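Local coordinates for protein xyloglucan-specific endo-beta-1,4-glucanase (Uncultured bacterium, PDB 4W88) that probably cleaves the beta-1,4-glucan backbone of xyloglucan at internal linkages, as a family GH5 endoglucanase with specificity for this polysaccharide, at residues Tyr74-Asp79 / Lys129-Ala134; Asn51-Asn56 / Ala334-Ala339. The protein carries 1 engineered substitution. All blocks are in the same frame, centred on the assembly; numbering follows the deposited sequence. Where two conformers were deposited one is given.

Contact 1: Tyr74-Asp79 / Lys129-Ala134. Engineered in segment 74-79: Thr75 (natural residue Pro).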
loop_
_atom_site.group_PDB
_atom_site.type_symbol
_atom_site.label_atom_id
_atom_site.label_comp_id
_atom_site.label_asym_id
_atom_site.label_seq_id
_atom_site.Cartn_x
_atom_site.Cartn_y
_atom_site.Cartn_z
ATOM N N TYR A 74 15.029 -18.472 2.901
ATOM C CA TYR A 74 14.157 -17.525 3.528
ATOM C C TYR A 74 12.732 -18.119 3.706
ATOM O O TYR A 74 11.735 -17.462 3.377
ATOM C CB TYR A 74 14.118 -16.220 2.741
ATOM C CG TYR A 74 15.417 -15.506 2.654
ATOM C CD1 TYR A 74 15.948 -14.818 3.735
ATOM C CD2 TYR A 74 16.075 -15.421 1.456
ATOM C CE1 TYR A 74 17.166 -14.170 3.600
ATOM C CE2 TYR A 74 17.263 -14.726 1.302
ATOM C CZ TYR A 74 17.804 -14.089 2.384
ATOM O OH TYR A 74 18.962 -13.317 2.359
ATOM N N THR A 75 12.661 -19.373 4.135
ATOM C CA THR A 75 11.388 -20.052 4.206
ATOM C C THR A 75 10.440 -19.308 5.204
ATOM O O THR A 75 10.804 -19.036 6.361
ATOM C CB THR A 75 11.578 -21.482 4.697
ATOM O OG1 THR A 75 12.396 -22.106 3.770
ATOM C CG2 THR A 75 10.229 -22.263 4.826
ATOM N N ILE A 76 9.247 -18.999 4.742
ATOM C CA ILE A 76 8.242 -18.361 5.586
ATOM C C ILE A 76 7.667 -19.393 6.560
ATOM O O ILE A 76 7.223 -20.509 6.158
ATOM C CB ILE A 76 7.127 -17.715 4.760
ATOM C CG1 ILE A 76 7.649 -16.730 3.661
ATOM C CG2 ILE A 76 6.100 -17.064 5.655
ATOM C CD1 ILE A 76 6.591 -16.342 2.654
ATOM N N SER A 77 7.696 -19.057 7.853
ATOM C CA SER A 77 7.181 -19.966 8.877
ATOM C C SER A 77 5.767 -20.388 8.489
ATOM O O SER A 77 4.937 -19.554 8.134
ATOM C CB SER A 77 7.152 -19.278 10.232
ATOM O OG SER A 77 6.923 -20.234 11.229
ATOM N N ALA A 78 5.500 -21.696 8.552
ATOM C CA ALA A 78 4.203 -22.200 8.116
ATOM C C ALA A 78 3.045 -21.551 8.825
ATOM O O ALA A 78 1.990 -21.303 8.173
ATOM C CB ALA A 78 4.120 -23.713 8.282
ATOM N N ASP A 79 3.154 -21.310 10.133
ATOM C CA ASP A 79 2.055 -20.746 10.876
ATOM C C ASP A 79 1.720 -19.310 10.405
ATOM O O ASP A 79 0.561 -18.882 10.340
ATOM C CB ASP A 79 2.383 -20.750 12.364
ATOM C CG ASP A 79 3.754 -19.959 12.750
ATOM O OD1 ASP A 79 4.704 -19.637 12.044
ATOM O OD2 ASP A 79 3.936 -19.660 13.926
ATOM N N LYS A 129 8.402 -15.879 -4.490
ATOM C CA LYS A 129 8.117 -17.215 -5.042
ATOM C C LYS A 129 7.177 -17.984 -4.100
ATOM O O LYS A 129 6.233 -18.630 -4.576
ATOM C CB LYS A 129 9.416 -17.994 -5.294
ATOM C CG LYS A 129 9.305 -19.459 -5.735
ATOM C CD LYS A 129 10.695 -20.021 -6.088
ATOM C CE LYS A 129 10.665 -21.317 -6.849
ATOM N NZ LYS A 129 10.340 -22.370 -5.944
ATOM N N GLN A 130 7.457 -17.923 -2.774
ATOM C CA GLN A 130 6.654 -18.624 -1.814
ATOM C C GLN A 130 5.249 -18.074 -1.726
ATOM O O GLN A 130 4.267 -18.864 -1.645
ATOM C CB GLN A 130 7.268 -18.626 -0.428
ATOM C CG GLN A 130 8.588 -19.321 -0.351
ATOM C CD GLN A 130 9.211 -19.124 1.015
ATOM O OE1 GLN A 130 8.778 -19.673 2.038
ATOM N NE2 GLN A 130 10.206 -18.250 1.046
ATOM N N LEU A 131 5.126 -16.755 -1.726
ATOM C CA LEU A 131 3.783 -16.115 -1.649
ATOM C C LEU A 131 2.970 -16.437 -2.891
ATOM O O LEU A 131 1.815 -16.792 -2.811
ATOM C CB LEU A 131 3.891 -14.614 -1.429
ATOM C CG LEU A 131 4.443 -14.218 -0.045
ATOM C CD1 LEU A 131 4.580 -12.671 -0.100
ATOM C CD2 LEU A 131 3.544 -14.697 1.032
ATOM N N ALA A 132 3.604 -16.300 -4.060
ATOM C CA ALA A 132 2.956 -16.611 -5.301
ATOM C C ALA A 132 2.516 -18.108 -5.336
ATOM O O ALA A 132 1.411 -18.412 -5.773
ATOM C CB ALA A 132 3.862 -16.284 -6.483
ATOM N N GLU A 133 3.354 -19.022 -4.895
ATOM C CA GLU A 133 2.976 -20.445 -4.884
ATOM C C GLU A 133 1.704 -20.589 -3.974
ATOM O O GLU A 133 0.778 -21.336 -4.300
ATOM C CB GLU A 133 4.082 -21.370 -4.397
ATOM C CG GLU A 133 4.984 -21.923 -5.474
ATOM C CD GLU A 133 4.299 -22.632 -6.659
ATOM O OE1 GLU A 133 3.507 -23.572 -6.490
ATOM O OE2 GLU A 133 4.602 -22.260 -7.785
ATOM N N ALA A 134 1.693 -19.942 -2.815
ATOM C CA ALA A 134 0.641 -20.139 -1.869
ATOM C C ALA A 134 -0.683 -19.632 -2.377
ATOM O O ALA A 134 -1.752 -20.192 -2.066
ATOM C CB ALA A 134 0.955 -19.434 -0.579
#
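The side-chain amide of Gln130 meets the backbone of Tyr74 and Ile76 with both of its polar atoms. Ile76 CG1 lies over one face, displaced toward OE1; on the opposite side of the plane, near the rim, the engineered Thr75 brings its CA to 3.4 Å from Gln130 OE1, the side chains crossing at about a right angle. In the TIM-barrel fold of this glycoside hydrolase the pair joins helix 117-134 to the loop leading into its neighbour, helix 78-92, and illustrates how one amide can hold an irregular backbone as donor and acceptor together. Gln130 OE1 accepts from Ile76 N at 2.8 Å, an almost straight bond (174°) that arrives in the carbonyl plane on a lone pair. Gln130 NE2 gives a hydrogen to Tyr74 O at 2.9 Å; the oxygen lies in the amide plane, yet the donor stands 55° out of the carbonyl plane of Tyr74. Because NE2 also donates to Ala126 O, three bonds grip the amide and should fix its rotation. With chi1 at -53°, Ile76 CG1 stays beside its own backbone N and packs 3.5 Å from Gln130 OE1. The extended end of the Ile76 side chain reaches helix 117-134, and Leu81 of helix 78-92 packs against both Ile76 and Leu131. In this apolar part Ile76 CD1 rests 3.9 Å from Gln130 CB and 3.8 Å from Leu131 CD2.

Contact 2: Asn51-Asn56 / Ala334-Ala339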
loop_
_atom_site.group_PDB
_atom_site.type_symbol
_atom_site.label_atom_id
_atom_site.label_comp_id
_atom_site.label_asym_id
_atom_site.label_seq_id
_atom_site.Cartn_x
_atom_site.Cartn_y
_atom_site.Cartn_z
ATOM N N ASN A 51 -15.986 -3.784 4.155
ATOM C CA ASN A 51 -16.664 -4.020 2.909
ATOM C C ASN A 51 -18.078 -3.385 2.901
ATOM O O ASN A 51 -18.507 -2.708 1.943
ATOM C CB ASN A 51 -16.794 -5.517 2.604
ATOM C CG ASN A 51 -17.302 -5.773 1.201
ATOM O OD1 ASN A 51 -16.757 -5.258 0.183
ATOM N ND2 ASN A 51 -18.342 -6.595 1.127
ATOM N N ASP A 52 -18.803 -3.615 3.977
ATOM C CA ASP A 52 -20.206 -3.177 4.030
ATOM C C ASP A 52 -20.351 -1.661 3.962
ATOM O O ASP A 52 -21.391 -1.126 3.481
ATOM C CB ASP A 52 -20.860 -3.691 5.307
ATOM C CG ASP A 52 -21.094 -5.211 5.320
ATOM O OD1 ASP A 52 -21.117 -5.881 4.245
ATOM O OD2 ASP A 52 -21.337 -5.698 6.484
ATOM N N ARG A 53 -19.312 -0.952 4.428
ATOM C CA ARG A 53 -19.408 0.539 4.512
ATOM C C ARG A 53 -19.160 1.076 3.137
ATOM O O ARG A 53 -19.400 2.245 2.873
ATOM C CB ARG A 53 -18.358 1.087 5.505
ATOM C CG ARG A 53 -18.514 2.537 5.957
ATOM C CD ARG A 53 -19.825 2.770 6.739
ATOM N NE ARG A 53 -19.779 3.984 7.519
ATOM C CZ ARG A 53 -20.035 5.159 7.046
ATOM N NH1 ARG A 53 -20.357 5.350 5.778
ATOM N NH2 ARG A 53 -19.875 6.185 7.833
ATOM N N GLY A 54 -18.596 0.265 2.234
ATOM C CA GLY A 54 -18.268 0.754 0.914
ATOM C C GLY A 54 -16.823 0.646 0.444
ATOM O O GLY A 54 -16.503 1.001 -0.698
ATOM N N PHE A 55 -15.945 0.212 1.344
ATOM C CA PHE A 55 -14.558 -0.042 0.968
ATOM C C PHE A 55 -14.510 -1.460 0.461
ATOM O O PHE A 55 -14.345 -2.416 1.239
ATOM C CB PHE A 55 -13.638 0.099 2.156
ATOM C CG PHE A 55 -13.574 1.488 2.775
ATOM C CD1 PHE A 55 -12.693 2.470 2.289
ATOM C CD2 PHE A 55 -14.260 1.755 3.943
ATOM C CE1 PHE A 55 -12.571 3.671 2.961
ATOM C CE2 PHE A 55 -14.125 2.963 4.605
ATOM C CZ PHE A 55 -13.316 3.933 4.098
ATOM N N ASN A 56 -14.669 -1.608 -0.859
ATOM C CA ASN A 56 -14.728 -2.977 -1.432
ATOM C C ASN A 56 -13.349 -3.536 -1.835
ATOM O O ASN A 56 -13.244 -4.558 -2.510
ATOM C CB ASN A 56 -15.712 -3.104 -2.603
ATOM C CG ASN A 56 -15.287 -2.321 -3.807
ATOM O OD1 ASN A 56 -14.713 -1.233 -3.705
ATOM N ND2 ASN A 56 -15.539 -2.907 -4.979
ATOM N N ALA A 334 -17.381 10.723 3.482
ATOM C CA ALA A 334 -16.731 11.461 2.392
ATOM C C ALA A 334 -15.862 10.541 1.501
ATOM O O ALA A 334 -15.763 10.663 0.268
ATOM C CB ALA A 334 -15.884 12.564 2.982
ATOM N N TYR A 335 -15.270 9.537 2.138
ATOM C CA TYR A 335 -14.460 8.567 1.390
ATOM C C TYR A 335 -15.339 7.640 0.568
ATOM O O TYR A 335 -15.187 7.541 -0.634
ATOM C CB TYR A 335 -13.629 7.699 2.347
ATOM C CG TYR A 335 -12.329 8.351 2.877
ATOM C CD1 TYR A 335 -11.414 8.948 2.005
ATOM C CD2 TYR A 335 -11.998 8.291 4.254
ATOM C CE1 TYR A 335 -10.252 9.524 2.479
ATOM C CE2 TYR A 335 -10.809 8.860 4.734
ATOM C CZ TYR A 335 -9.923 9.432 3.838
ATOM O OH TYR A 335 -8.741 10.016 4.267
ATOM N N VAL A 336 -16.248 6.951 1.240
ATOM C CA VAL A 336 -16.982 5.941 0.514
ATOM C C VAL A 336 -17.952 6.502 -0.560
ATOM O O VAL A 336 -18.331 5.775 -1.513
ATOM C CB VAL A 336 -17.664 4.927 1.447
ATOM C CG1 VAL A 336 -16.647 4.215 2.340
ATOM C CG2 VAL A 336 -18.691 5.560 2.346
ATOM N N ASN A 337 -18.387 7.748 -0.351
ATOM C CA ASN A 337 -19.287 8.378 -1.266
ATOM C C ASN A 337 -18.595 9.307 -2.210
ATOM O O ASN A 337 -19.222 10.141 -2.861
ATOM C CB ASN A 337 -20.415 9.120 -0.530
ATOM C CG ASN A 337 -21.241 8.205 0.343
ATOM O OD1 ASN A 337 -21.542 8.501 1.454
ATOM N ND2 ASN A 337 -21.677 7.168 -0.197
ATOM N N HIS A 338 -17.303 9.157 -2.337
ATOM C CA HIS A 338 -16.518 10.091 -3.122
ATOM C C HIS A 338 -17.030 10.276 -4.529
ATOM O O HIS A 338 -16.882 11.335 -5.102
ATOM C CB HIS A 338 -15.043 9.684 -3.120
ATOM C CG HIS A 338 -14.741 8.487 -3.953
ATOM N ND1 HIS A 338 -14.309 8.592 -5.255
ATOM C CD2 HIS A 338 -14.836 7.161 -3.693
ATOM C CE1 HIS A 338 -14.091 7.391 -5.748
ATOM N NE2 HIS A 338 -14.439 6.500 -4.828
ATOM N N ALA A 339 -17.584 9.232 -5.122
ATOM C CA ALA A 339 -17.983 9.351 -6.482
ATOM C C ALA A 339 -19.398 9.891 -6.646
ATOM O O ALA A 339 -19.797 10.083 -7.769
ATOM C CB ALA A 339 -17.821 8.048 -7.221
#
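Val336 fits its branched side chain against the end of the facing helix, touching Arg53, Gly54 and Phe55 in turn. The approach starts at the root: Val336 CB is already 3.5 Å from Arg53 O, and the two methyls straddle that same oxygen, with Val336 CG1 and Arg53 O 3.4 Å apart. The same CG1 also lies over one face of the Phe55 ring in a CH-pi contact, 3.7 Å from the centroid and 16° off the normal. Its place beside its own backbone N (chi1 -59°) leaves CG2 wedged between N and the carbonyl carbon, turned toward the guanidinium; there Val336 CG2 comes within 3.8 Å of Arg53 NH1.

Such close access depends on how helix 44-53 ends. Gly54 closes it with a Schellman motif, its positive phi of 123° bending the chain away, and without a side chain it lets the backbones approach until Gly54 CA and Val336 CA are 5.4 Å apart. In the eight-stranded TIM barrel this helix follows the first strand and helix 329-336 follows the last, so the packing lies across the seam where the barrel closes. Asn13 spans the same seam, ND2 bonding both Gly54 O and Val336 O. The charged end of Arg53 is held by salt bridges to Asp329 and Asp333, and Trp326 adds a cation-pi contact. At the far end of the Phe55 ring, CZ is 4.2 Å from Tyr335 CB.

In the fold
Both contacts join neighbouring parts of the barrel's outer helical layer, but none of their helices is shared, and their nearest atoms stay about 19 Å apart. Contact 1 links elements following the second and third strands and is partly buried, near the surface. Contact 2 is buried and brings together chain regions 278 residues apart, from the beginning and end of the barrel. Their chemistry follows: at 74-79 / 129-134 a side-chain amide satisfies backbone groups of a loop, with a small apolar patch beside it, whereas at 51-56 / 334-339 shape and methyl-aromatic packing do the work across the segments, and the polar partners are supplied by surrounding residues.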